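Local structure of aminotransferase (Paracoccus denitrificans, 4GRX) at residues A[359-364]-A[437-442]. The protein probably transfers amino groups between omega-amino compounds and keto acids or aldehydes, as a pyridoxal phosphate-dependent class III aminotransferase. Sequence-based numbering, arbitrary orientation.
Sequences ENVRRL and PPFILT
The side-chain amide nitrogen of Asn360 gives both its hydrogens to backbone carbonyls of the loop 437-442. Asn360 ND2 lies 2.7 Å from Phe439 O, which it meets almost head-on (C=O...N 175°), although this oxygen sits somewhat out of the amide plane. The second bond, from Asn360 ND2 to Leu441 O at 3.1 Å, is made in the amide plane, and its N-H...O angle is 153°. Here the donor comes in bent and tilted from the plane of the carbonyl. Together the two bonds fix the rotation of the Asn360 amide. CG of Asn360 is anti to the backbone N (chi1 -160°), which carries the amide off the helix toward the loop.

The loop passes through a type I beta turn from Pro438 to Leu441, with Phe439 and Ile440 at its two central positions. Asn360 therefore bonds to one carbonyl inside the turn and one at its end. The turn follows strand 432-435 of the three-stranded antiparallel sheet in the C-terminal part of this class III aminotransferase. Thr442 comes next as N-cap of helix 443-463. The contact thus ties the first turns of helix 357-375 to the connection between that strand and the last helix.

Apolar groups pack beside the amide. Val361 CG2 lies over one face of the Phe439 ring, 3.8 Å from its centroid, in a CH-pi contact. The methyl is shifted toward the rim and comes nearest to Phe439 CD2, at 3.4 Å. Leu357 and Val72 also touch the Phe439 side chain. Leu364, one helical turn after Asn360, brings its CD1 methyl to 3.4 Å from Leu441 O. Its side chain and that of Leu441 both rest on Met446 of helix 443-463.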
# COMPACT_ATOMS: atom_id res chain seq x y z
N GLU A 359 18.75 1.69 -23.05
CA GLU A 359 19.45 2.19 -24.23
C GLU A 359 18.49 2.32 -25.41
O GLU A 359 18.57 3.28 -26.17
CB GLU A 359 20.69 1.36 -24.60
CG GLU A 359 21.50 1.90 -25.79
CD GLU A 359 22.21 3.23 -25.51
OE1 GLU A 359 21.71 4.06 -24.72
OE2 GLU A 359 23.29 3.45 -26.09
N ASN A 360 17.58 1.37 -25.52
CA ASN A 360 16.53 1.44 -26.55
C ASN A 360 15.72 2.75 -26.49
O ASN A 360 15.32 3.29 -27.53
CB ASN A 360 15.61 0.22 -26.46
CG ASN A 360 14.84 -0.01 -27.74
OD1 ASN A 360 15.42 -0.26 -28.80
ND2 ASN A 360 13.51 0.04 -27.66
N VAL A 361 15.50 3.27 -25.28
CA VAL A 361 14.80 4.53 -25.08
C VAL A 361 15.63 5.70 -25.61
O VAL A 361 15.11 6.54 -26.35
CB VAL A 361 14.47 4.78 -23.59
CG1 VAL A 361 13.90 6.18 -23.37
CG2 VAL A 361 13.50 3.73 -23.07
N ARG A 362 16.90 5.74 -25.23
CA ARG A 362 17.78 6.82 -25.66
C ARG A 362 17.85 6.83 -27.18
O ARG A 362 17.79 7.89 -27.78
CB ARG A 362 19.18 6.66 -25.06
CG ARG A 362 19.34 7.27 -23.68
CD ARG A 362 20.78 7.14 -23.17
NE ARG A 362 21.08 5.81 -22.64
CZ ARG A 362 20.72 5.37 -21.43
NH1 ARG A 362 20.01 6.14 -20.59
NH2 ARG A 362 21.05 4.14 -21.05
N ARG A 363 17.95 5.64 -27.77
CA ARG A 363 18.08 5.46 -29.23
C ARG A 363 16.85 5.90 -30.05
O ARG A 363 17.00 6.41 -31.17
CB ARG A 363 18.39 3.99 -29.54
CG ARG A 363 19.04 3.72 -30.89
CD ARG A 363 18.73 2.32 -31.42
NE ARG A 363 18.40 1.41 -30.33
CZ ARG A 363 18.48 0.08 -30.39
NH1 ARG A 363 18.89 -0.55 -31.49
NH2 ARG A 363 18.14 -0.64 -29.31
N LEU A 364 15.66 5.70 -29.51
CA LEU A 364 14.43 5.91 -30.28
C LEU A 364 13.71 7.20 -29.94
O LEU A 364 12.73 7.56 -30.60
CB LEU A 364 13.50 4.70 -30.16
CG LEU A 364 14.06 3.41 -30.79
CD1 LEU A 364 13.25 2.19 -30.40
CD2 LEU A 364 14.18 3.51 -32.31
N PRO A 437 4.91 4.11 -23.90
CA PRO A 437 4.97 2.70 -24.27
C PRO A 437 6.08 1.93 -23.54
O PRO A 437 7.00 2.55 -23.00
CB PRO A 437 5.26 2.74 -25.79
CG PRO A 437 5.58 4.16 -26.13
CD PRO A 437 5.59 4.97 -24.88
N PRO A 438 6.02 0.58 -23.53
CA PRO A 438 7.17 -0.15 -22.95
C PRO A 438 8.49 0.18 -23.66
O PRO A 438 8.52 0.60 -24.83
CB PRO A 438 6.81 -1.62 -23.19
CG PRO A 438 5.35 -1.64 -23.44
CD PRO A 438 5.03 -0.34 -24.11
N PHE A 439 9.58 -0.01 -22.93
CA PHE A 439 10.92 0.18 -23.48
C PHE A 439 11.25 -0.81 -24.61
O PHE A 439 11.99 -0.48 -25.53
CB PHE A 439 11.97 0.10 -22.37
CG PHE A 439 11.79 1.13 -21.26
CD1 PHE A 439 12.51 1.00 -20.07
CD2 PHE A 439 10.92 2.22 -21.39
CE1 PHE A 439 12.37 1.93 -19.05
CE2 PHE A 439 10.78 3.15 -20.37
CZ PHE A 439 11.50 3.01 -19.20
N ILE A 440 10.68 -2.01 -24.57
CA ILE A 440 10.91 -3.05 -25.60
C ILE A 440 10.33 -2.73 -26.99
O ILE A 440 10.32 -3.58 -27.89
CB ILE A 440 10.40 -4.44 -25.15
CG1 ILE A 440 8.87 -4.41 -24.95
CG2 ILE A 440 11.10 -4.88 -23.87
CD1 ILE A 440 8.20 -5.74 -25.22
N LEU A 441 9.86 -1.49 -27.16
CA LEU A 441 9.15 -1.06 -28.36
C LEU A 441 10.05 -0.92 -29.58
O LEU A 441 11.08 -0.22 -29.52
CB LEU A 441 8.44 0.28 -28.10
CG LEU A 441 7.40 0.66 -29.15
CD1 LEU A 441 6.06 0.01 -28.83
CD2 LEU A 441 7.26 2.18 -29.22
N THR A 442 9.64 -1.56 -30.68
CA THR A 442 10.40 -1.58 -31.94
C THR A 442 9.96 -0.44 -32.86
O THR A 442 8.82 0.03 -32.77
CB THR A 442 10.25 -2.93 -32.69
OG1 THR A 442 8.94 -3.03 -33.28
CG2 THR A 442 10.52 -4.15 -31.78